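Local coordinates for translation initiation factor eIF2 assembly protein (PDB 4ZGP), which serves as an ATP-dependent folding chaperone that binds the gamma subunit of eIF2 and so allows it to assemble with the alpha and beta subunits, at residues A[110-115]-A[180-185]; A[119-124]-A[142-147]; A[269-274]-A[287-292]. One frame throughout, in Å; residues are numbered along the deposited sequence.

Interaction 1 (A[110-115]-A[180-185]); sequences GAVVPK and LVLKEW. With ADP (adenosine-5'-diphosphate), chain C.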
loop_
_atom_site.group_PDB
_atom_site.type_symbol
_atom_site.label_atom_id
_atom_site.label_comp_id
_atom_site.label_asym_id
_atom_site.label_seq_id
_atom_site.Cartn_x
_atom_site.Cartn_y
_atom_site.Cartn_z
ATOM N N GLY A 110 -10.930 8.353 15.527
ATOM C CA GLY A 110 -12.032 8.938 14.780
ATOM C C GLY A 110 -11.864 9.161 13.286
ATOM O O GLY A 110 -12.801 9.590 12.621
ATOM N N ALA A 111 -10.688 8.869 12.739
ATOM C CA ALA A 111 -10.481 9.051 11.303
ATOM C C ALA A 111 -9.520 7.987 10.767
ATOM O O ALA A 111 -8.449 7.781 11.342
ATOM C CB ALA A 111 -9.955 10.444 11.014
ATOM N N VAL A 112 -9.930 7.307 9.694
ATOM C CA VAL A 112 -9.122 6.221 9.120
ATOM C C VAL A 112 -9.035 6.262 7.592
ATOM O O VAL A 112 -9.843 6.909 6.926
ATOM C CB VAL A 112 -9.671 4.825 9.524
ATOM C CG1 VAL A 112 -9.809 4.710 11.042
ATOM C CG2 VAL A 112 -11.004 4.525 8.840
ATOM N N VAL A 113 -8.026 5.575 7.060
ATOM C CA VAL A 113 -7.933 5.273 5.638
ATOM C C VAL A 113 -8.099 3.765 5.460
ATOM O O VAL A 113 -7.344 2.991 6.040
ATOM C CB VAL A 113 -6.577 5.735 5.042
ATOM C CG1 VAL A 113 -6.416 5.214 3.620
ATOM C CG2 VAL A 113 -6.459 7.261 5.059
ATOM N N PRO A 114 -9.117 3.336 4.700
ATOM C CA PRO A 114 -9.391 1.905 4.548
ATOM C C PRO A 114 -8.628 1.282 3.393
ATOM O O PRO A 114 -8.336 1.995 2.437
ATOM C CB PRO A 114 -10.881 1.872 4.251
ATOM C CG PRO A 114 -11.075 3.165 3.429
ATOM C CD PRO A 114 -10.149 4.169 4.059
ATOM N N LYS A 115 -8.328 -0.009 3.471
ATOM C CA LYS A 115 -7.806 -0.742 2.296
ATOM C C LYS A 115 -8.129 -2.226 2.491
ATOM O O LYS A 115 -8.527 -2.625 3.587
ATOM C CB LYS A 115 -6.292 -0.510 2.112
ATOM C CG LYS A 115 -5.429 -1.045 3.247
ATOM C CD LYS A 115 -3.920 -0.760 3.051
ATOM C CE LYS A 115 -3.315 -1.716 2.018
ATOM N NZ LYS A 115 -1.863 -1.437 1.723
ATOM N N LEU A 180 -10.132 -6.512 6.016
ATOM C CA LEU A 180 -10.425 -5.100 5.993
ATOM C C LEU A 180 -9.439 -4.377 6.892
ATOM O O LEU A 180 -9.395 -4.585 8.108
ATOM C CB LEU A 180 -11.869 -4.827 6.444
ATOM C CG LEU A 180 -12.198 -3.346 6.623
ATOM C CD1 LEU A 180 -11.979 -2.602 5.338
ATOM C CD2 LEU A 180 -13.642 -3.177 7.098
ATOM N N VAL A 181 -8.647 -3.516 6.273
ATOM C CA VAL A 181 -7.649 -2.754 6.984
ATOM C C VAL A 181 -8.143 -1.339 7.205
ATOM O O VAL A 181 -8.569 -0.674 6.276
ATOM C CB VAL A 181 -6.308 -2.717 6.197
ATOM C CG1 VAL A 181 -5.279 -1.890 6.941
ATOM C CG2 VAL A 181 -5.805 -4.138 5.952
ATOM N N LEU A 182 -8.078 -0.890 8.446
ATOM C CA LEU A 182 -8.347 0.499 8.764
ATOM C C LEU A 182 -7.079 1.126 9.343
ATOM O O LEU A 182 -6.675 0.844 10.469
ATOM C CB LEU A 182 -9.523 0.600 9.757
ATOM C CG LEU A 182 -10.807 -0.046 9.235
ATOM C CD1 LEU A 182 -11.869 -0.104 10.323
ATOM C CD2 LEU A 182 -11.341 0.698 7.988
ATOM N N LYS A 183 -6.431 1.972 8.553
ATOM C CA LYS A 183 -5.256 2.693 9.020
ATOM C C LYS A 183 -5.642 3.985 9.676
ATOM O O LYS A 183 -6.484 4.693 9.150
ATOM C CB LYS A 183 -4.324 2.975 7.844
ATOM C CG LYS A 183 -3.944 1.664 7.158
ATOM C CD LYS A 183 -3.003 1.878 6.034
ATOM C CE LYS A 183 -3.636 2.713 4.957
ATOM N NZ LYS A 183 -2.529 3.258 4.131
ATOM N N GLU A 184 -5.002 4.326 10.791
ATOM C CA GLU A 184 -5.253 5.636 11.384
ATOM C C GLU A 184 -4.906 6.726 10.380
ATOM O O GLU A 184 -3.824 6.723 9.814
ATOM C CB GLU A 184 -4.454 5.841 12.665
ATOM C CG GLU A 184 -4.630 7.241 13.224
ATOM C CD GLU A 184 -4.245 7.349 14.676
ATOM O OE1 GLU A 184 -3.964 6.305 15.309
ATOM O OE2 GLU A 184 -4.227 8.492 15.179
ATOM N N TRP A 185 -5.839 7.642 10.144
ATOM C CA TRP A 185 -5.594 8.750 9.245
ATOM C C TRP A 185 -4.677 9.770 9.886
ATOM O O TRP A 185 -4.780 10.062 11.071
ATOM C CB TRP A 185 -6.910 9.412 8.824
ATOM C CG TRP A 185 -6.717 10.648 7.973
ATOM C CD1 TRP A 185 -6.622 10.703 6.609
ATOM C CD2 TRP A 185 -6.597 11.993 8.436
ATOM N NE1 TRP A 185 -6.449 12.001 6.195
ATOM C CE2 TRP A 185 -6.426 12.813 7.300
ATOM C CE3 TRP A 185 -6.602 12.586 9.703
ATOM C CZ2 TRP A 185 -6.272 14.191 7.393
ATOM C CZ3 TRP A 185 -6.454 13.959 9.794
ATOM C CH2 TRP A 185 -6.289 14.746 8.647
HETATM P PB ADP C . -0.574 2.114 -2.354
HETATM O O1B ADP C . 0.746 1.481 -1.939
HETATM O O2B ADP C . -1.613 1.113 -2.826
HETATM O O3B ADP C . -0.343 3.343 -3.208
HETATM P PA ADP C . -0.587 3.393 0.246
HETATM O O1A ADP C . 0.902 3.411 0.008
HETATM O O2A ADP C . -1.207 2.818 1.509
HETATM O O3A ADP C . -1.299 2.647 -0.999
HETATM O "O5'" ADP C . -1.085 4.913 0.119
HETATM C "C5'" ADP C . -1.744 5.416 -1.044
HETATM C "C4'" ADP C . -1.793 6.920 -0.842
HETATM O "O4'" ADP C . -2.790 7.232 0.133
HETATM C "C3'" ADP C . -0.472 7.426 -0.285
HETATM O "O3'" ADP C . 0.334 8.005 -1.316
HETATM C "C2'" ADP C . -0.850 8.450 0.765
HETATM O "O2'" ADP C . -0.732 9.780 0.253
HETATM C "C1'" ADP C . -2.303 8.176 1.093
HETATM N N9 ADP C . -2.347 7.558 2.442
HETATM C C8 ADP C . -2.043 6.271 2.719
HETATM N N7 ADP C . -2.179 6.018 4.050
HETATM C C5 ADP C . -2.580 7.165 4.645
HETATM C C6 ADP C . -2.916 7.584 6.025
HETATM N N6 ADP C . -2.837 6.683 7.039
HETATM N N1 ADP C . -3.296 8.874 6.228
HETATM C C2 ADP C . -3.376 9.745 5.198
HETATM N N3 ADP C . -3.087 9.433 3.917
HETATM C C4 ADP C . -2.691 8.176 3.581
HETATM O O HOH W 1 -0.727 0.521 3.128
#
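V113 and K183 form a hydrogen-bonded antiparallel pair, K183 O taking the V113 N-H at 2.7 Å. K115 with V181 repeats the pairing, and P114 faces L182 in a non-hydrogen-bonded pair. Packing is tight on the buried face of V113, K115, V181 and K183: K115 CG lies 3.5 Å from V181 CB, the two side chains side by side. The K183 chain, bent at chi3 (-63°), crosses V113 CG1 and carries NZ to ADP N7 (2.8 Å) and O2A (3.0 Å). With an alanine here in place of the lysine, N7 and the alpha-phosphate are likely to lose their shared donor and a gap to open beside V113. K115 NZ turns to D258 and W118 O, and a water links it to O2A. The looser end is partly exposed: the CB of E184 points away from 110-115 while E184 O accepts from ADP N6 (2.9 Å), and W185 N bonds to A111 O. V113 CG2 meets the W185 ring at its edge and the adenine at C6. Strand 112-115 borders this three-stranded ATP-grasp sheet, with 180-184 between it and 48-51; helices 95-107 and 138-146 cover the P114-L182 face, and F34 of helix 34-40 the other.

Interaction 2 (A[119-124]-A[142-147]); sequences STPKDA and LLLLKS. With ADP (adenosine-5'-diphosphate), chain C.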
loop_
_atom_site.group_PDB
_atom_site.type_symbol
_atom_site.label_atom_id
_atom_site.label_comp_id
_atom_site.label_asym_id
_atom_site.label_seq_id
_atom_site.Cartn_x
_atom_site.Cartn_y
_atom_site.Cartn_z
ATOM N N SER A 119 -4.401 -3.113 -1.794
ATOM C CA SER A 119 -4.554 -1.828 -2.476
ATOM C C SER A 119 -5.396 -0.797 -1.713
ATOM O O SER A 119 -6.505 -1.081 -1.274
ATOM C CB SER A 119 -5.167 -2.052 -3.861
ATOM O OG SER A 119 -4.459 -3.049 -4.574
ATOM N N THR A 120 -4.831 0.388 -1.560
ATOM C CA THR A 120 -5.527 1.551 -0.999
ATOM C C THR A 120 -6.340 2.196 -2.122
ATOM O O THR A 120 -5.829 2.349 -3.227
ATOM C CB THR A 120 -4.501 2.544 -0.379
ATOM O OG1 THR A 120 -3.706 1.852 0.601
ATOM C CG2 THR A 120 -5.171 3.741 0.277
ATOM N N PRO A 121 -7.610 2.561 -1.846
ATOM C CA PRO A 121 -8.515 3.106 -2.868
ATOM C C PRO A 121 -8.196 4.559 -3.208
ATOM O O PRO A 121 -9.047 5.453 -3.151
ATOM C CB PRO A 121 -9.901 2.958 -2.213
ATOM C CG PRO A 121 -9.642 3.059 -0.756
ATOM C CD PRO A 121 -8.304 2.354 -0.560
ATOM N N LYS A 122 -6.946 4.793 -3.573
ATOM C CA LYS A 122 -6.466 6.135 -3.873
ATOM C C LYS A 122 -7.122 6.653 -5.152
ATOM O O LYS A 122 -7.153 7.855 -5.415
ATOM C CB LYS A 122 -4.943 6.145 -4.017
ATOM C CG LYS A 122 -4.427 5.119 -5.008
ATOM C CD LYS A 122 -2.942 5.298 -5.315
ATOM C CE LYS A 122 -2.407 4.161 -6.187
ATOM N NZ LYS A 122 -2.234 2.873 -5.438
ATOM N N ASP A 123 -7.652 5.731 -5.939
ATOM C CA ASP A 123 -8.212 6.076 -7.247
ATOM C C ASP A 123 -9.646 6.536 -7.136
ATOM O O ASP A 123 -10.260 6.928 -8.128
ATOM C CB ASP A 123 -8.156 4.878 -8.179
ATOM C CG ASP A 123 -9.028 3.732 -7.689
ATOM O OD1 ASP A 123 -8.765 3.207 -6.576
ATOM O OD2 ASP A 123 -9.988 3.374 -8.397
ATOM N N ALA A 124 -10.189 6.468 -5.931
ATOM C CA ALA A 124 -11.625 6.602 -5.760
ATOM C C ALA A 124 -11.995 7.892 -5.049
ATOM O O ALA A 124 -13.090 8.007 -4.489
ATOM C CB ALA A 124 -12.177 5.395 -4.998
ATOM N N LEU A 142 -17.043 2.269 3.461
ATOM C CA LEU A 142 -17.641 1.324 2.529
ATOM C C LEU A 142 -17.843 1.938 1.150
ATOM O O LEU A 142 -17.646 1.279 0.129
ATOM C CB LEU A 142 -18.982 0.817 3.084
ATOM C CG LEU A 142 -18.851 -0.106 4.304
ATOM C CD1 LEU A 142 -20.180 -0.293 5.028
ATOM C CD2 LEU A 142 -18.304 -1.445 3.867
ATOM N N LEU A 143 -18.241 3.202 1.128
ATOM C CA LEU A 143 -18.475 3.881 -0.138
ATOM C C LEU A 143 -17.156 3.994 -0.905
ATOM O O LEU A 143 -17.085 3.696 -2.105
ATOM C CB LEU A 143 -19.107 5.254 0.118
ATOM C CG LEU A 143 -19.696 6.050 -1.039
ATOM C CD1 LEU A 143 -21.001 6.698 -0.599
ATOM C CD2 LEU A 143 -18.717 7.111 -1.439
ATOM N N LEU A 144 -16.097 4.371 -0.193
ATOM C CA LEU A 144 -14.790 4.527 -0.820
ATOM C C LEU A 144 -14.255 3.188 -1.348
ATOM O O LEU A 144 -13.753 3.103 -2.472
ATOM C CB LEU A 144 -13.808 5.153 0.175
ATOM C CG LEU A 144 -12.409 5.556 -0.293
ATOM C CD1 LEU A 144 -12.453 6.582 -1.435
ATOM C CD2 LEU A 144 -11.630 6.125 0.881
ATOM N N LEU A 145 -14.380 2.135 -0.550
ATOM C CA LEU A 145 -13.907 0.823 -0.985
ATOM C C LEU A 145 -14.702 0.276 -2.162
ATOM O O LEU A 145 -14.138 -0.356 -3.055
ATOM C CB LEU A 145 -13.964 -0.188 0.165
ATOM C CG LEU A 145 -13.023 0.075 1.343
ATOM C CD1 LEU A 145 -13.236 -0.989 2.411
ATOM C CD2 LEU A 145 -11.571 0.092 0.881
ATOM N N LYS A 146 -16.013 0.493 -2.144
ATOM C CA LYS A 146 -16.879 -0.003 -3.213
ATOM C C LYS A 146 -16.564 0.655 -4.563
ATOM O O LYS A 146 -16.780 0.051 -5.617
ATOM C CB LYS A 146 -18.354 0.223 -2.849
ATOM C CG LYS A 146 -19.344 -0.512 -3.739
ATOM C CD LYS A 146 -20.785 -0.133 -3.413
ATOM C CE LYS A 146 -21.347 0.852 -4.437
ATOM N NZ LYS A 146 -22.780 1.187 -4.190
ATOM N N SER A 147 -16.038 1.878 -4.536
ATOM C CA SER A 147 -15.878 2.645 -5.777
ATOM C C SER A 147 -14.498 2.530 -6.406
ATOM O O SER A 147 -14.246 3.090 -7.477
ATOM C CB SER A 147 -16.187 4.114 -5.520
ATOM O OG SER A 147 -17.373 4.214 -4.770
HETATM P PB ADP C . -0.574 2.114 -2.354
HETATM O O1B ADP C . 0.746 1.481 -1.939
HETATM O O2B ADP C . -1.613 1.113 -2.826
HETATM O O3B ADP C . -0.343 3.343 -3.208
HETATM P PA ADP C . -0.587 3.393 0.246
HETATM O O1A ADP C . 0.902 3.411 0.008
HETATM O O2A ADP C . -1.207 2.818 1.509
HETATM O O3A ADP C . -1.299 2.647 -0.999
HETATM O "O5'" ADP C . -1.085 4.913 0.119
HETATM C "C5'" ADP C . -1.744 5.416 -1.044
HETATM C "C4'" ADP C . -1.793 6.920 -0.842
HETATM O "O4'" ADP C . -2.790 7.232 0.133
HETATM C "C3'" ADP C . -0.472 7.426 -0.285
HETATM O "O3'" ADP C . 0.334 8.005 -1.316
HETATM C "C2'" ADP C . -0.850 8.450 0.765
HETATM O "O2'" ADP C . -0.732 9.780 0.253
HETATM C "C1'" ADP C . -2.303 8.176 1.093
HETATM N N9 ADP C . -2.347 7.558 2.442
HETATM C C8 ADP C . -2.043 6.271 2.719
HETATM N N7 ADP C . -2.179 6.018 4.050
HETATM C C5 ADP C . -2.580 7.165 4.645
HETATM C C6 ADP C . -2.916 7.584 6.025
HETATM N N6 ADP C . -2.837 6.683 7.039
HETATM N N1 ADP C . -3.296 8.874 6.228
HETATM C C2 ADP C . -3.376 9.745 5.198
HETATM N N3 ADP C . -3.087 9.433 3.917
HETATM C C4 ADP C . -2.691 8.176 3.581
HETATM O O HOH W 2 -12.308 4.379 -8.865
#
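A124 and S147 bring their backbones closest here, CA to CA 5.8 Å, where an irregular segment with an inverse gamma turn centred on P121 (K122 N to T120 O) runs against the last turn of helix 138-146. Apolar side chains join the two. The P121 ring points at the helix, and its CG is lodged between two leucines, 3.8 Å from L144 CG and 3.9 Å from L145 CD2. The ring meets the L144 side chain at about a right angle. With chi1 near anti (-173°), the L144 isobutyl group leans off the helix toward the loop; CD1 then reaches A124, 3.8 Å from A124 CB and 3.4 Å from A124 O. A124 CB also lies near the carbonyl carbon of S147. S147 OG donates to L143 O, one turn back in the chain. At the more open margin a water sits 2.6 Å from D123 OD2 and 2.7 Å from S147 O, while D123 itself is held by S148 and the D149 N-H. The turn separates two tasks: P121 and A124 face the helix, whereas T120 and K122 face the nucleotide. T120 OG1 lies 2.8 Å from ADP O2A, and K122 NZ bonds to the beta-phosphate at O3B. K122 also makes a cation-pi contact with F150. The segment 119-124 thus works as a phosphate-contacting loop backed by hydrophobic packing. P114 of strand 112-115 lies against L144 and L145, V151 of helix 149-157 touches both P121 and L145, and L62 of helix 56-62 packs on L145 as well.

Interaction 3 (A[269-274]-A[287-292]); sequences LLFSWS and EIRLIP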
loop_
_atom_site.group_PDB
_atom_site.type_symbol
_atom_site.label_atom_id
_atom_site.label_comp_id
_atom_site.label_asym_id
_atom_site.label_seq_id
_atom_site.Cartn_x
_atom_site.Cartn_y
_atom_site.Cartn_z
ATOM N N LEU A 269 6.483 4.474 -11.323
ATOM C CA LEU A 269 6.463 5.928 -11.152
ATOM C C LEU A 269 7.511 6.615 -12.030
ATOM O O LEU A 269 7.320 6.688 -13.244
ATOM C CB LEU A 269 6.634 6.292 -9.667
ATOM C CG LEU A 269 5.483 5.776 -8.781
ATOM C CD1 LEU A 269 5.772 6.110 -7.310
ATOM C CD2 LEU A 269 4.141 6.392 -9.187
ATOM N N LEU A 270 8.592 7.129 -11.448
ATOM C CA LEU A 270 9.615 7.807 -12.257
ATOM C C LEU A 270 10.615 6.833 -12.876
ATOM O O LEU A 270 11.503 7.246 -13.636
ATOM C CB LEU A 270 10.366 8.848 -11.429
ATOM C CG LEU A 270 9.439 9.952 -10.918
ATOM C CD1 LEU A 270 10.248 10.989 -10.153
ATOM C CD2 LEU A 270 8.696 10.580 -12.101
ATOM N N PHE A 271 10.481 5.552 -12.542
ATOM C CA PHE A 271 11.286 4.494 -13.166
ATOM C C PHE A 271 10.442 3.619 -14.079
ATOM O O PHE A 271 9.266 3.380 -13.816
ATOM C CB PHE A 271 11.954 3.596 -12.108
ATOM C CG PHE A 271 12.944 4.312 -11.263
ATOM C CD1 PHE A 271 14.241 4.513 -11.707
ATOM C CD2 PHE A 271 12.582 4.810 -10.028
ATOM C CE1 PHE A 271 15.161 5.197 -10.941
ATOM C CE2 PHE A 271 13.504 5.493 -9.251
ATOM C CZ PHE A 271 14.797 5.699 -9.710
ATOM N N SER A 272 11.038 3.121 -15.158
ATOM C CA SER A 272 10.370 2.080 -15.924
ATOM C C SER A 272 10.823 0.715 -15.424
ATOM O O SER A 272 11.922 0.570 -14.891
ATOM C CB SER A 272 10.693 2.195 -17.414
ATOM O OG SER A 272 12.044 1.834 -17.618
ATOM N N TRP A 273 9.986 -0.286 -15.627
ATOM C CA TRP A 273 10.322 -1.626 -15.182
ATOM C C TRP A 273 11.401 -2.243 -16.067
ATOM O O TRP A 273 12.101 -3.151 -15.634
ATOM C CB TRP A 273 9.060 -2.492 -15.125
ATOM C CG TRP A 273 8.379 -2.247 -13.827
ATOM C CD1 TRP A 273 7.296 -1.449 -13.605
ATOM C CD2 TRP A 273 8.811 -2.711 -12.536
ATOM N NE1 TRP A 273 7.004 -1.417 -12.254
ATOM C CE2 TRP A 273 7.919 -2.184 -11.580
ATOM C CE3 TRP A 273 9.848 -3.530 -12.101
ATOM C CZ2 TRP A 273 8.039 -2.455 -10.215
ATOM C CZ3 TRP A 273 9.958 -3.807 -10.750
ATOM C CH2 TRP A 273 9.056 -3.269 -9.823
ATOM N N SER A 274 11.551 -1.731 -17.286
ATOM C CA SER A 274 12.665 -2.165 -18.114
ATOM C C SER A 274 13.960 -1.820 -17.417
ATOM O O SER A 274 14.840 -2.663 -17.284
ATOM C CB SER A 274 12.623 -1.518 -19.509
ATOM O OG SER A 274 11.375 -1.749 -20.128
ATOM N N GLU A 287 19.876 4.730 -7.523
ATOM C CA GLU A 287 19.400 5.810 -8.384
ATOM C C GLU A 287 18.314 6.573 -7.666
ATOM O O GLU A 287 17.435 5.971 -7.074
ATOM C CB GLU A 287 18.850 5.287 -9.706
ATOM C CG GLU A 287 19.915 4.988 -10.741
ATOM C CD GLU A 287 19.342 4.856 -12.144
ATOM O OE1 GLU A 287 18.388 5.591 -12.486
ATOM O OE2 GLU A 287 19.844 4.010 -12.907
ATOM N N ILE A 288 18.349 7.896 -7.739
ATOM C CA ILE A 288 17.334 8.698 -7.068
ATOM C C ILE A 288 16.661 9.620 -8.064
ATOM O O ILE A 288 17.341 10.363 -8.775
ATOM C CB ILE A 288 17.944 9.506 -5.938
ATOM C CG1 ILE A 288 18.649 8.570 -4.950
ATOM C CG2 ILE A 288 16.877 10.370 -5.265
ATOM C CD1 ILE A 288 19.512 9.306 -3.930
ATOM N N ARG A 289 15.338 9.561 -8.157
ATOM C CA ARG A 289 14.642 10.493 -9.040
ATOM C C ARG A 289 13.606 11.325 -8.326
ATOM O O ARG A 289 12.826 10.821 -7.532
ATOM C CB ARG A 289 13.995 9.757 -10.195
ATOM C CG ARG A 289 15.029 9.187 -11.130
ATOM C CD ARG A 289 14.416 8.468 -12.285
ATOM N NE ARG A 289 15.479 7.784 -13.019
ATOM C CZ ARG A 289 15.281 6.961 -14.033
ATOM N NH1 ARG A 289 14.059 6.720 -14.476
ATOM N NH2 ARG A 289 16.330 6.379 -14.613
ATOM N N LEU A 290 13.611 12.615 -8.625
ATOM C CA LEU A 290 12.640 13.535 -8.070
ATOM C C LEU A 290 11.902 14.184 -9.222
ATOM O O LEU A 290 12.400 14.192 -10.342
ATOM C CB LEU A 290 13.328 14.611 -7.222
ATOM C CG LEU A 290 14.326 14.088 -6.195
ATOM C CD1 LEU A 290 15.117 15.232 -5.572
ATOM C CD2 LEU A 290 13.568 13.274 -5.139
ATOM N N ILE A 291 10.718 14.722 -8.948
ATOM C CA ILE A 291 9.970 15.451 -9.970
ATOM C C ILE A 291 10.756 16.713 -10.369
ATOM O O ILE A 291 11.163 17.482 -9.510
ATOM C CB ILE A 291 8.561 15.825 -9.462
ATOM C CG1 ILE A 291 7.737 14.557 -9.183
ATOM C CG2 ILE A 291 7.841 16.744 -10.451
ATOM C CD1 ILE A 291 7.291 13.818 -10.436
ATOM N N PRO A 292 11.016 16.893 -11.674
ATOM C CA PRO A 292 11.698 18.094 -12.180
ATOM C C PRO A 292 10.829 19.345 -12.038
ATOM O O PRO A 292 9.608 19.239 -12.059
ATOM C CB PRO A 292 11.940 17.778 -13.666
ATOM C CG PRO A 292 11.665 16.306 -13.819
ATOM C CD PRO A 292 10.685 15.944 -12.751
#
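R289 lies over F271 and reaches past it to the backbone of L270. R289 CD makes a CH-pi contact 3.9 Å from the ring centroid, displaced toward the rim, and the guanidinium continues over the same side of the ring edge, with NE 3.3 Å from F271 CE1. The guanidinium and ring planes are 24° apart, with F271 CD1 under the centre of the guanidinium. E287 OE1 stands at the edge of the F271 ring, in its plane. NH1 donates to L270 O at 2.7 Å, with the oxygen at the edge of the guanidinium and close to its plane. The extended R289 chain, both chi2 (-179°) and chi3 near anti, spans the ring to make this possible. Beside it, L270 CD1 rests on the backbone at L290, and CD2 meets I291 CD1 at 3.9 Å, the side chains nearly perpendicular. In the next shell, E287 OE1 forms a salt bridge to R289 NH2 (3.1 Å) whose hydrogen bond is weak. NH2 also pairs with E275, so the guanidinium is fixed on several sides. E275 in turn accepts from the N-H of S272, the N-cap of helix 273-278, whose own OG caps a backbone N just beyond S274; this reciprocal pair is consistent with a capping box. Strand 287-289 borders the five-stranded mixed sheet, parallel to strand 202-208, whose A205 and C207 touch F271; on its other side I288 packs against helix 221-233.

Interactions 1 and 2 adjoin, their centres 11 Å apart: P114 O meets P121 CD at 3.0 Å, and L180 packs on L145. Segments 119-124 and 142-147 both come between strands 112-115 and 180-184 in the chain, and both contacts touch ADP, one at the adenine and alpha-phosphate, the other at the phosphates. Interaction 3 comes later in the sequence, about 29 Å from the centre of interaction 1 and 26 Å from that of interaction 2, at the border of the five-stranded mixed sheet. Interactions 1 and 3 lie on opposite sides of the chain's centre, consistent with the ATP-grasp plan of a nucleotide held between two sheet-bearing parts.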